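Local coordinates for protein sgbp-b (PDB 7K44) that probably binds xyloglucan at the cell surface of the gut bacterium Bacteroides uniformis, as part of a xyloglucan utilization locus, at residues 255-260 against 359-364. Sequence-based numbering, arbitrary orientation.
Sequences NYWWGQ and ALQMTN
Trp257 and Gln361 meet with ring and amide planes 88° apart, CZ3 of the indole lying 3.6 Å from Gln361 OE1. A second amide lies over one face of the same indole: Gln260, its chain bent at chi2 (85°), places NE2 3.3 Å above the plane of the Trp257 ring, over its centre, while its CG packs 3.7 Å from Gln361 CG. The Gln361 amide hydrogen-bonds to Arg302 through OE1 and to Gln262 through NE2; an alanine here would probably leave both without this partner and open a gap beside Trp257 CZ3 and Gln260 CG. On the side of the sheet where Met362 lies, the Trp258 and Met362 side chains run alongside each other in a Met-aromatic contact, SD 3.8 Å from CZ3 and oblique to the ring, next to Ile373 of the facing sheet. Paired backbone bonds join Asn255 to Asn364 and Gly259 to Met362, the latter with Met362 N 2.8 Å from Gly259 O. Between them the 255-260 chain bulges out, and a water fills in, accepting from Trp258 N and Gln260 NE2 and donating to Met362 O. At the start of the detour Asn255 OD1 accepts from Trp257 N (3.2 Å), an Asx turn. The extra residues between the two pairs make a beta bulge between neighbouring antiparallel strands in a five-stranded sheet of the xyloglucan-binding domain, with Trp257 exposed at the surface.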
loop_
_atom_site.group_PDB
_atom_site.type_symbol
_atom_site.label_atom_id
_atom_site.label_comp_id
_atom_site.label_asym_id
_atom_site.label_seq_id
_atom_site.Cartn_x
_atom_site.Cartn_y
_atom_site.Cartn_z
ATOM N N ASN A 255 16.832 5.113 -29.772
ATOM C CA ASN A 255 16.365 3.770 -30.088
ATOM C C ASN A 255 14.847 3.791 -30.173
ATOM O O ASN A 255 14.164 3.943 -29.154
ATOM C CB ASN A 255 16.845 2.763 -29.053
ATOM C CG ASN A 255 16.772 1.343 -29.560
ATOM O OD1 ASN A 255 15.845 0.976 -30.282
ATOM N ND2 ASN A 255 17.754 0.539 -29.200
ATOM N N TYR A 256 14.322 3.612 -31.377
ATOM C CA TYR A 256 12.893 3.700 -31.614
ATOM C C TYR A 256 12.230 2.337 -31.760
ATOM O O TYR A 256 11.036 2.273 -32.067
ATOM C CB TYR A 256 12.614 4.582 -32.828
ATOM C CG TYR A 256 13.101 6.006 -32.682
ATOM C CD1 TYR A 256 14.388 6.364 -33.066
ATOM C CD2 TYR A 256 12.270 6.997 -32.160
ATOM C CE1 TYR A 256 14.831 7.674 -32.944
ATOM C CE2 TYR A 256 12.706 8.306 -32.039
ATOM C CZ TYR A 256 13.986 8.637 -32.427
ATOM O OH TYR A 256 14.412 9.942 -32.310
ATOM N N TRP A 257 12.962 1.253 -31.525
ATOM C CA TRP A 257 12.389 -0.088 -31.625
ATOM C C TRP A 257 13.336 -1.027 -30.899
ATOM O O TRP A 257 14.433 -1.300 -31.401
ATOM C CB TRP A 257 12.225 -0.512 -33.083
ATOM C CG TRP A 257 11.641 -1.889 -33.201
ATOM C CD1 TRP A 257 12.303 -3.038 -33.515
ATOM C CD2 TRP A 257 10.280 -2.262 -32.958
ATOM N NE1 TRP A 257 11.434 -4.102 -33.503
ATOM C CE2 TRP A 257 10.187 -3.654 -33.160
ATOM C CE3 TRP A 257 9.131 -1.554 -32.601
ATOM C CZ2 TRP A 257 8.986 -4.354 -33.016
ATOM C CZ3 TRP A 257 7.939 -2.250 -32.455
ATOM C CH2 TRP A 257 7.876 -3.636 -32.666
ATOM N N TRP A 258 12.917 -1.523 -29.736
ATOM C CA TRP A 258 13.835 -2.254 -28.874
ATOM C C TRP A 258 13.182 -3.454 -28.189
ATOM O O TRP A 258 13.365 -4.598 -28.622
ATOM C CB TRP A 258 14.513 -1.312 -27.862
ATOM C CG TRP A 258 15.573 -1.985 -27.053
ATOM C CD1 TRP A 258 16.792 -2.426 -27.499
ATOM C CD2 TRP A 258 15.511 -2.329 -25.665
ATOM N NE1 TRP A 258 17.484 -3.020 -26.480
ATOM C CE2 TRP A 258 16.728 -2.963 -25.336
ATOM C CE3 TRP A 258 14.544 -2.167 -24.668
ATOM C CZ2 TRP A 258 17.006 -3.433 -24.053
ATOM C CZ3 TRP A 258 14.831 -2.632 -23.383
ATOM C CH2 TRP A 258 16.048 -3.257 -23.094
ATOM N N GLY A 259 12.427 -3.217 -27.120
ATOM C CA GLY A 259 11.847 -4.293 -26.322
ATOM C C GLY A 259 10.338 -4.334 -26.482
ATOM O O GLY A 259 9.689 -3.288 -26.567
ATOM N N GLN A 260 9.780 -5.543 -26.527
ATOM C CA GLN A 260 8.330 -5.685 -26.586
ATOM C C GLN A 260 7.896 -6.919 -25.817
ATOM O O GLN A 260 8.600 -7.932 -25.789
ATOM C CB GLN A 260 7.799 -5.853 -28.014
ATOM C CG GLN A 260 8.205 -4.771 -29.001
ATOM C CD GLN A 260 9.561 -5.042 -29.630
ATOM O OE1 GLN A 260 9.910 -6.187 -29.919
ATOM N NE2 GLN A 260 10.338 -3.989 -29.831
ATOM N N ALA A 359 -0.262 -5.452 -25.600
ATOM C CA ALA A 359 1.090 -5.122 -26.038
ATOM C C ALA A 359 1.733 -4.037 -25.179
ATOM O O ALA A 359 1.103 -3.021 -24.862
ATOM C CB ALA A 359 1.116 -4.683 -27.504
ATOM N N LEU A 360 3.010 -4.246 -24.846
ATOM C CA LEU A 360 3.864 -3.263 -24.190
ATOM C C LEU A 360 5.143 -3.140 -25.000
ATOM O O LEU A 360 5.735 -4.158 -25.372
ATOM C CB LEU A 360 4.236 -3.677 -22.760
ATOM C CG LEU A 360 3.123 -3.888 -21.736
ATOM C CD1 LEU A 360 2.621 -5.322 -21.802
ATOM C CD2 LEU A 360 3.669 -3.592 -20.350
ATOM N N GLN A 361 5.574 -1.913 -25.286
ATOM C CA GLN A 361 6.794 -1.712 -26.063
ATOM C C GLN A 361 7.651 -0.625 -25.443
ATOM O O GLN A 361 7.152 0.464 -25.136
ATOM C CB GLN A 361 6.490 -1.345 -27.512
ATOM C CG GLN A 361 5.559 -2.313 -28.181
ATOM C CD GLN A 361 5.320 -1.981 -29.636
ATOM O OE1 GLN A 361 5.577 -0.861 -30.077
ATOM N NE2 GLN A 361 4.846 -2.965 -30.404
ATOM N N MET A 362 8.937 -0.923 -25.262
ATOM C CA MET A 362 9.884 0.011 -24.662
ATOM C C MET A 362 10.823 0.554 -25.731
ATOM O O MET A 362 11.354 -0.213 -26.544
ATOM C CB MET A 362 10.688 -0.664 -23.555
ATOM C CG MET A 362 11.518 0.333 -22.753
ATOM S SD MET A 362 12.436 -0.487 -21.430
ATOM C CE MET A 362 12.512 0.803 -20.198
ATOM N N THR A 363 11.011 1.870 -25.731
ATOM C CA THR A 363 11.903 2.576 -26.643
ATOM C C THR A 363 12.675 3.621 -25.849
ATOM O O THR A 363 12.384 3.873 -24.678
ATOM C CB THR A 363 11.131 3.252 -27.790
ATOM O OG1 THR A 363 10.196 4.204 -27.253
ATOM C CG2 THR A 363 10.379 2.221 -28.645
ATOM N N ASN A 364 13.673 4.238 -26.484
ATOM C CA ASN A 364 14.409 5.357 -25.887
ATOM C C ASN A 364 14.563 6.453 -26.931
ATOM O O ASN A 364 15.639 6.616 -27.522
ATOM C CB ASN A 364 15.758 4.911 -25.319
ATOM C CG ASN A 364 16.531 6.055 -24.686
ATOM O OD1 ASN A 364 15.956 7.082 -24.328
ATOM N ND2 ASN A 364 17.841 5.889 -24.569
HETATM O O HOH W 1 10.095 -1.225 -29.023
#